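Local coordinates for protein Ala-tRNApro hydrolase ProX (Aeropyrum pernix, PDB 1WDV) that probably hydrolyses mischarged alanyl-tRNA(Pro), as a free-standing trans-editing deacylase that serves prolyl-tRNA synthetase, at residues L18-K23 with E128-E133; K119-G124 with F134-L139. All coordinates share one frame; numbering follows the deposited sequence.

Contact 1 (L18-K23 with E128-E133)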
ATOM      1  N   LEU A  18      -1.253  -2.550  14.288  1.00  8.96           N
ATOM      2  CA  LEU A  18      -2.521  -2.237  13.625  1.00 10.14           C
ATOM      3  C   LEU A  18      -3.266  -1.241  14.520  1.00 11.61           C
ATOM      4  O   LEU A  18      -3.452  -1.487  15.724  1.00 15.51           O
ATOM      5  CB  LEU A  18      -3.394  -3.482  13.426  1.00 16.14           C
ATOM      6  CG  LEU A  18      -3.061  -4.452  12.294  1.00 18.34           C
ATOM      7  CD1 LEU A  18      -4.128  -5.528  12.282  1.00 26.40           C
ATOM      8  CD2 LEU A  18      -3.015  -3.720  10.936  1.00 14.54           C
ATOM      9  N   LEU A  19      -3.672  -0.115  13.950  1.00  9.83           N
ATOM     10  CA  LEU A  19      -4.404   0.902  14.694  1.00 10.80           C
ATOM     11  C   LEU A  19      -5.830   0.806  14.195  1.00 10.39           C
ATOM     12  O   LEU A  19      -6.068   0.642  12.998  1.00 10.65           O
ATOM     13  CB  LEU A  19      -3.820   2.283  14.437  1.00 11.42           C
ATOM     14  CG  LEU A  19      -2.357   2.466  14.878  1.00 14.45           C
ATOM     15  CD1 LEU A  19      -1.986   3.904  14.634  1.00 17.15           C
ATOM     16  CD2 LEU A  19      -2.154   2.087  16.365  1.00 18.78           C
ATOM     17  N   ILE A  20      -6.790   0.900  15.110  1.00 10.83           N
ATOM     18  CA  ILE A  20      -8.195   0.749  14.720  1.00 10.16           C
ATOM     19  C   ILE A  20      -8.994   2.029  14.771  1.00  9.48           C
ATOM     20  O   ILE A  20      -8.976   2.725  15.771  1.00  9.98           O
ATOM     21  CB  ILE A  20      -8.879  -0.264  15.670  1.00 11.08           C
ATOM     22  CG1 ILE A  20      -8.017  -1.523  15.795  1.00 12.89           C
ATOM     23  CG2 ILE A  20     -10.279  -0.581  15.164  1.00 12.73           C
ATOM     24  CD1 ILE A  20      -7.721  -2.201  14.469  1.00 16.04           C
HETATM   25  N   MSE A  21      -9.705   2.342  13.694  1.00  8.57           N
HETATM   26  CA  MSE A  21     -10.547   3.536  13.642  1.00  9.91           C
HETATM   27  C   MSE A  21     -11.954   3.068  14.029  1.00 10.46           C
HETATM   28  O   MSE A  21     -12.449   2.091  13.508  1.00 11.56           O
HETATM   29  CB  MSE A  21     -10.541   4.099  12.223  1.00 13.20           C
HETATM   30  CG  MSE A  21      -9.132   4.251  11.663  1.00 11.73           C
HETATM   31 SE   MSE A  21      -8.151   5.556  12.668  1.00 30.95          SE
HETATM   32  CE  MSE A  21      -9.492   6.748  12.450  1.00  5.54           C
ATOM     33  N   GLN A  22     -12.604   3.761  14.954  1.00 13.82           N
ATOM     34  CA  GLN A  22     -13.928   3.330  15.395  1.00 11.98           C
ATOM     35  C   GLN A  22     -14.896   3.205  14.210  1.00 14.63           C
ATOM     36  O   GLN A  22     -15.689   2.259  14.128  1.00 16.16           O
ATOM     37  CB  GLN A  22     -14.456   4.306  16.444  1.00 14.11           C
ATOM     38  CG  GLN A  22     -15.644   3.754  17.193  1.00 14.74           C
ATOM     39  CD  GLN A  22     -16.940   4.180  16.556  1.00 19.20           C
ATOM     40  OE1 GLN A  22     -17.120   5.363  16.266  1.00 19.14           O
ATOM     41  NE2 GLN A  22     -17.861   3.219  16.334  1.00 18.56           N
ATOM     42  N   LYS A  23     -14.833   4.173  13.306  1.00 14.23           N
ATOM     43  CA  LYS A  23     -15.623   4.146  12.088  1.00 16.81           C
ATOM     44  C   LYS A  23     -14.592   4.208  10.970  1.00 17.47           C
ATOM     45  O   LYS A  23     -13.619   4.945  11.054  1.00 15.06           O
ATOM     46  CB  LYS A  23     -16.554   5.357  12.015  1.00 19.49           C
ATOM     47  CG  LYS A  23     -17.695   5.256  13.021  1.00 22.58           C
ATOM     48  CD  LYS A  23     -18.552   6.497  13.049  1.00 25.66           C
ATOM     49  CE  LYS A  23     -19.655   6.355  14.093  1.00 26.69           C
ATOM     50  NZ  LYS A  23     -20.597   7.510  13.992  1.00 34.87           N
ATOM     51  N   GLU A 128     -11.305  -2.391   6.521  1.00 16.10           N
ATOM     52  CA  GLU A 128     -11.657  -1.000   6.256  1.00 17.64           C
ATOM     53  C   GLU A 128     -11.370  -0.078   7.431  1.00 16.97           C
ATOM     54  O   GLU A 128     -11.102   1.111   7.240  1.00 18.59           O
ATOM     55  CB  GLU A 128     -13.145  -0.895   5.903  1.00 23.59           C
ATOM     56  CG  GLU A 128     -13.519  -1.379   4.512  1.00 32.08           C
ATOM     57  CD  GLU A 128     -13.088  -0.413   3.414  1.00 35.08           C
ATOM     58  OE1 GLU A 128     -12.793   0.763   3.738  1.00 39.92           O
ATOM     59  OE2 GLU A 128     -13.060  -0.825   2.226  1.00 36.81           O
ATOM     60  N   ASN A 129     -11.435  -0.616   8.648  1.00 15.41           N
ATOM     61  CA  ASN A 129     -11.212   0.188   9.850  1.00 16.11           C
ATOM     62  C   ASN A 129      -9.839   0.020  10.499  1.00 13.82           C
ATOM     63  O   ASN A 129      -9.622   0.465  11.630  1.00 14.01           O
ATOM     64  CB  ASN A 129     -12.291  -0.145  10.888  1.00 19.07           C
ATOM     65  CG  ASN A 129     -12.119  -1.526  11.490  1.00 18.72           C
ATOM     66  OD1 ASN A 129     -11.447  -2.389  10.928  1.00 21.50           O
ATOM     67  ND2 ASN A 129     -12.750  -1.754  12.638  1.00 23.21           N
ATOM     68  N   ALA A 130      -8.896  -0.607   9.800  1.00 12.09           N
ATOM     69  CA  ALA A 130      -7.599  -0.811  10.419  1.00  9.11           C
ATOM     70  C   ALA A 130      -6.499  -0.219   9.574  1.00  9.76           C
ATOM     71  O   ALA A 130      -6.501  -0.359   8.353  1.00 11.42           O
ATOM     72  CB  ALA A 130      -7.323  -2.329  10.623  1.00  9.88           C
ATOM     73  N   LEU A 131      -5.590   0.485  10.238  1.00  9.91           N
ATOM     74  CA  LEU A 131      -4.439   1.060   9.582  1.00 10.34           C
ATOM     75  C   LEU A 131      -3.169   0.366  10.079  1.00  9.56           C
ATOM     76  O   LEU A 131      -3.023   0.080  11.268  1.00 12.21           O
ATOM     77  CB  LEU A 131      -4.364   2.561   9.881  1.00  9.96           C
ATOM     78  CG  LEU A 131      -5.546   3.341   9.291  1.00 15.56           C
ATOM     79  CD1 LEU A 131      -5.720   4.639  10.080  1.00 21.46           C
ATOM     80  CD2 LEU A 131      -5.292   3.649   7.825  1.00 20.78           C
ATOM     81  N   LEU A 132      -2.239   0.091   9.165  1.00  7.02           N
ATOM     82  CA  LEU A 132      -0.987  -0.551   9.550  1.00  6.49           C
ATOM     83  C   LEU A 132       0.086   0.509   9.742  1.00  5.93           C
ATOM     84  O   LEU A 132       0.433   1.225   8.796  1.00  7.38           O
ATOM     85  CB  LEU A 132      -0.519  -1.506   8.446  1.00  8.55           C
ATOM     86  CG  LEU A 132       0.880  -2.132   8.604  1.00  7.63           C
ATOM     87  CD1 LEU A 132       0.882  -3.056   9.812  1.00 11.68           C
ATOM     88  CD2 LEU A 132       1.234  -2.903   7.326  1.00  9.02           C
ATOM     89  N   GLU A 133       0.605   0.618  10.963  1.00  5.38           N
ATOM     90  CA  GLU A 133       1.659   1.576  11.256  1.00  5.60           C
ATOM     91  C   GLU A 133       2.957   0.827  10.972  1.00  7.57           C
ATOM     92  O   GLU A 133       3.244  -0.196  11.632  1.00  9.07           O
ATOM     93  CB  GLU A 133       1.608   1.978  12.722  1.00  9.81           C
ATOM     94  CG  GLU A 133       2.750   2.862  13.173  1.00 10.56           C
ATOM     95  CD  GLU A 133       2.732   2.978  14.691  1.00 15.30           C
ATOM     96  OE1 GLU A 133       1.970   3.806  15.218  1.00 19.15           O
ATOM     97  OE2 GLU A 133       3.434   2.198  15.359  1.00 17.02           O
TER
HETATM   98  O   HOH W   1     -14.201  -0.162  14.517  1.00 34.25           O
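The selenium of M21, a selenomethionine, lies 3.7 Å from CD1 of L131, and the two side chains cross at a slant. CG of M21 is 3.8 Å from the same L131 methyl; the chain bends at chi2 (-65°) and chi3 (-52°), and its end leads away from 128-133. L131 shares its sheet face with L19. L19 continues this greasy row and sends CD1 to within 4.0 Å of E133 OE1, a carboxylate oxygen that is salt-bridged to R17. The other face carries L18, I20, A130 and L132. Here L18 leans across the strand gap, and its CD2 meets CD1 of L132 at 4.1 Å. I20 uses both branches: CD1 packs on A130 CB at 3.9 Å, while CG2 runs alongside the amide of N129, near ND2.

The backbones form an antiparallel ladder. L19 and L131 are a hydrogen-bonded pair, with two nearly straight bonds, both in the carbonyl plane. M21 N adds a third bond, to N129 O at 2.8 Å, just beyond the strand end. With chi1 at 71°, the N129 side chain lies beside I20 and points the same way. Its ND2 donates to a water, which in turn donates to Q22 O at 2.9 Å and so ties the two loops together.

Strand 17-20 is an outermost strand of the three-stranded antiparallel sheet, and strand 130-134 is its middle one. Helix 28-35 covers the L19, M21 and L131 side through L34 and L35. Helix 4-12 touches L18 and L132 on the other face, and strand 121-124 lines the other edge of 130-134.

Contact 2 (K119-G124 with F134-L139); sequences KKVYGG and FSPREL
V121 sets its CG2 methyl over one face of the F134 ring, a CH-pi contact 3.7 Å from the centroid and 18° off the ring normal. The two residues are a hydrogen-bonded pair of an antiparallel beta hairpin, strands 121-124 and 130-134, whose second strand leads through S135 into helix 136-143. V121 N gives to F134 O at 2.9 Å, and F134 N gives back to V121 O. With chi1 at 74°, the F134 ring sits between its own backbone N and carbonyl carbon and is brought under the valine. G123 N lies at the ring edge, near its plane. W16 meets the same ring at an inclined angle, and V43 of strand 43-50 touches both V121 and F134. With an alanine in place of F134, V121 CG2 would probably lose its aromatic floor and a gap would open beside G123 and W16. P136, the first residue of the helix, turns its ring CG to V121 CG2 at 3.6 Å. K119 O receives a CA-H...O contact from S135. S135 is the N-cap of the helix: its OG accepts from E138 N at 3.1 Å, with an N-H...O angle of 165°.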
ATOM      1  N   LYS A 119      10.061   7.793   8.832  1.00 10.20           N
ATOM      2  CA  LYS A 119      10.232   6.632   9.698  1.00  9.93           C
ATOM      3  C   LYS A 119       8.961   5.844   9.918  1.00  9.72           C
ATOM      4  O   LYS A 119       9.012   4.623  10.059  1.00 12.55           O
ATOM      5  CB  LYS A 119      10.808   7.057  11.055  1.00 14.78           C
ATOM      6  CG  LYS A 119      12.180   7.706  10.892  1.00 20.86           C
ATOM      7  CD  LYS A 119      13.066   7.531  12.115  1.00 25.32           C
ATOM      8  CE  LYS A 119      14.537   7.720  11.730  1.00 29.30           C
ATOM      9  NZ  LYS A 119      15.443   7.433  12.873  1.00 33.37           N
ATOM     10  N   LYS A 120       7.827   6.533   9.927  1.00  8.73           N
ATOM     11  CA  LYS A 120       6.560   5.871  10.193  1.00  8.42           C
ATOM     12  C   LYS A 120       5.458   6.363   9.267  1.00  8.57           C
ATOM     13  O   LYS A 120       5.295   7.573   9.042  1.00  9.71           O
ATOM     14  CB  LYS A 120       6.178   6.132  11.654  1.00 14.23           C
ATOM     15  CG  LYS A 120       4.843   5.592  12.107  1.00 19.67           C
ATOM     16  CD  LYS A 120       4.709   5.786  13.626  1.00 23.97           C
ATOM     17  CE  LYS A 120       5.860   5.082  14.366  1.00 25.83           C
ATOM     18  NZ  LYS A 120       5.837   5.276  15.862  1.00 32.92           N
ATOM     19  N   VAL A 121       4.730   5.418   8.687  1.00  5.55           N
ATOM     20  CA  VAL A 121       3.597   5.765   7.817  1.00  4.49           C
ATOM     21  C   VAL A 121       2.461   4.838   8.189  1.00  5.04           C
ATOM     22  O   VAL A 121       2.645   3.884   8.966  1.00  6.03           O
ATOM     23  CB  VAL A 121       3.906   5.642   6.295  1.00  4.05           C
ATOM     24  CG1 VAL A 121       5.018   6.654   5.912  1.00  6.24           C
ATOM     25  CG2 VAL A 121       4.332   4.222   5.945  1.00  5.78           C
ATOM     26  N   TYR A 122       1.276   5.141   7.665  1.00  4.14           N
ATOM     27  CA  TYR A 122       0.093   4.353   8.010  1.00  5.49           C
ATOM     28  C   TYR A 122      -0.582   3.880   6.747  1.00  5.72           C
ATOM     29  O   TYR A 122      -1.102   4.700   5.967  1.00  5.62           O
ATOM     30  CB  TYR A 122      -0.878   5.222   8.830  1.00  4.60           C
ATOM     31  CG  TYR A 122      -0.254   5.811  10.060  1.00  5.92           C
ATOM     32  CD1 TYR A 122       0.426   7.027  10.008  1.00  8.14           C
ATOM     33  CD2 TYR A 122      -0.256   5.103  11.258  1.00 11.37           C
ATOM     34  CE1 TYR A 122       1.103   7.530  11.125  1.00 12.33           C
ATOM     35  CE2 TYR A 122       0.409   5.584  12.372  1.00 12.39           C
ATOM     36  CZ  TYR A 122       1.088   6.789  12.301  1.00 14.79           C
ATOM     37  OH  TYR A 122       1.770   7.247  13.406  1.00 20.52           O
ATOM     38  N   GLY A 123      -0.562   2.560   6.541  1.00  7.73           N
ATOM     39  CA  GLY A 123      -1.146   1.987   5.339  1.00  7.69           C
ATOM     40  C   GLY A 123      -2.384   1.143   5.604  1.00  8.25           C
ATOM     41  O   GLY A 123      -2.950   1.185   6.702  1.00  8.83           O
ATOM     42  N   GLY A 124      -2.816   0.392   4.596  1.00  9.06           N
ATOM     43  CA  GLY A 124      -4.001  -0.435   4.779  1.00  9.16           C
ATOM     44  C   GLY A 124      -3.690  -1.545   5.765  1.00 10.16           C
ATOM     45  O   GLY A 124      -2.642  -2.187   5.686  1.00  8.98           O
ATOM     46  N   PHE A 134       3.721   1.307   9.990  1.00  6.98           N
ATOM     47  CA  PHE A 134       4.972   0.631   9.613  1.00  6.72           C
ATOM     48  C   PHE A 134       6.070   1.561   9.089  1.00  8.25           C
ATOM     49  O   PHE A 134       5.850   2.725   8.809  1.00  9.07           O
ATOM     50  CB  PHE A 134       4.669  -0.448   8.543  1.00  5.74           C
ATOM     51  CG  PHE A 134       4.364   0.098   7.157  1.00  5.43           C
ATOM     52  CD1 PHE A 134       5.373   0.189   6.186  1.00  5.74           C
ATOM     53  CD2 PHE A 134       3.064   0.489   6.806  1.00  5.44           C
ATOM     54  CE1 PHE A 134       5.084   0.658   4.901  1.00  5.06           C
ATOM     55  CE2 PHE A 134       2.762   0.954   5.525  1.00  5.82           C
ATOM     56  CZ  PHE A 134       3.779   1.044   4.560  1.00  6.28           C
ATOM     57  N   SER A 135       7.261   1.002   8.935  1.00  7.89           N
ATOM     58  CA  SER A 135       8.411   1.755   8.428  1.00  6.82           C
ATOM     59  C   SER A 135       8.621   1.395   6.972  1.00  7.23           C
ATOM     60  O   SER A 135       8.783   0.229   6.648  1.00  6.97           O
ATOM     61  CB  SER A 135       9.676   1.346   9.185  1.00  9.15           C
ATOM     62  OG  SER A 135      10.833   1.633   8.396  1.00  8.52           O
ATOM     63  N   PRO A 136       8.632   2.392   6.075  1.00  7.40           N
ATOM     64  CA  PRO A 136       8.842   2.141   4.654  1.00  6.98           C
ATOM     65  C   PRO A 136      10.149   1.386   4.409  1.00  6.65           C
ATOM     66  O   PRO A 136      10.184   0.412   3.663  1.00  7.85           O
ATOM     67  CB  PRO A 136       8.859   3.538   4.054  1.00  8.37           C
ATOM     68  CG  PRO A 136       7.817   4.254   4.902  1.00  7.13           C
ATOM     69  CD  PRO A 136       8.173   3.776   6.315  1.00  9.33           C
ATOM     70  N   ARG A 137      11.225   1.821   5.050  1.00  8.09           N
ATOM     71  CA  ARG A 137      12.485   1.112   4.840  1.00  7.85           C
ATOM     72  C   ARG A 137      12.422  -0.338   5.276  1.00  9.17           C
ATOM     73  O   ARG A 137      12.972  -1.208   4.588  1.00  8.47           O
ATOM     74  CB  ARG A 137      13.612   1.809   5.581  1.00  7.03           C
ATOM     75  CG  ARG A 137      13.949   3.079   4.887  1.00 13.95           C
ATOM     76  CD  ARG A 137      15.186   3.711   5.485  1.00 20.63           C
ATOM     77  NE  ARG A 137      15.785   4.609   4.515  1.00 22.07           N
ATOM     78  CZ  ARG A 137      16.449   5.701   4.850  1.00 26.32           C
ATOM     79  NH1 ARG A 137      16.589   6.013   6.140  1.00 28.13           N
ATOM     80  NH2 ARG A 137      16.974   6.466   3.904  1.00 28.38           N
ATOM     81  N   GLU A 138      11.761  -0.603   6.398  1.00  7.61           N
ATOM     82  CA  GLU A 138      11.654  -1.980   6.882  1.00  8.86           C
ATOM     83  C   GLU A 138      10.809  -2.799   5.902  1.00 11.21           C
ATOM     84  O   GLU A 138      11.077  -3.979   5.674  1.00 10.18           O
ATOM     85  CB  GLU A 138      11.046  -2.028   8.288  1.00  9.73           C
ATOM     86  CG  GLU A 138      11.982  -1.415   9.363  1.00 10.50           C
ATOM     87  CD  GLU A 138      11.392  -1.464  10.775  1.00 15.64           C
ATOM     88  OE1 GLU A 138      10.238  -1.913  10.955  1.00 11.89           O
ATOM     89  OE2 GLU A 138      12.094  -1.036  11.720  1.00 15.84           O
ATOM     90  N   LEU A 139       9.812  -2.157   5.295  1.00  6.35           N
ATOM     91  CA  LEU A 139       8.969  -2.847   4.347  1.00  5.24           C
ATOM     92  C   LEU A 139       9.817  -3.256   3.143  1.00  9.19           C
ATOM     93  O   LEU A 139       9.760  -4.387   2.670  1.00  9.16           O
ATOM     94  CB  LEU A 139       7.825  -1.926   3.893  1.00  6.58           C
ATOM     95  CG  LEU A 139       7.026  -2.476   2.718  1.00  6.30           C
ATOM     96  CD1 LEU A 139       6.285  -3.709   3.157  1.00 11.07           C
ATOM     97  CD2 LEU A 139       6.043  -1.384   2.209  1.00  5.46           C
TER

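In the fold
Both contacts belong to one three-stranded antiparallel sheet and share its middle strand, 130-134. Contact 1 pairs that strand with 17-20; contact 2 pairs its last residue with 121-124 and goes on into the helix. They join directly: L132 N probably bonds to G123 O at 2.8 Å, and E133 CG packs on K120 CD. The centres of contacts 1 and 2 lie about 14 Å and 9 Å from the centre of the chain. Contact 1 has more partly exposed residues and mostly aliphatic side chains, with a water at the loop end. Contact 2 buries less surface, and its apolar centre includes the F134 ring, with V121 and P136. These three are buried, whereas K119 and K120 lie exposed.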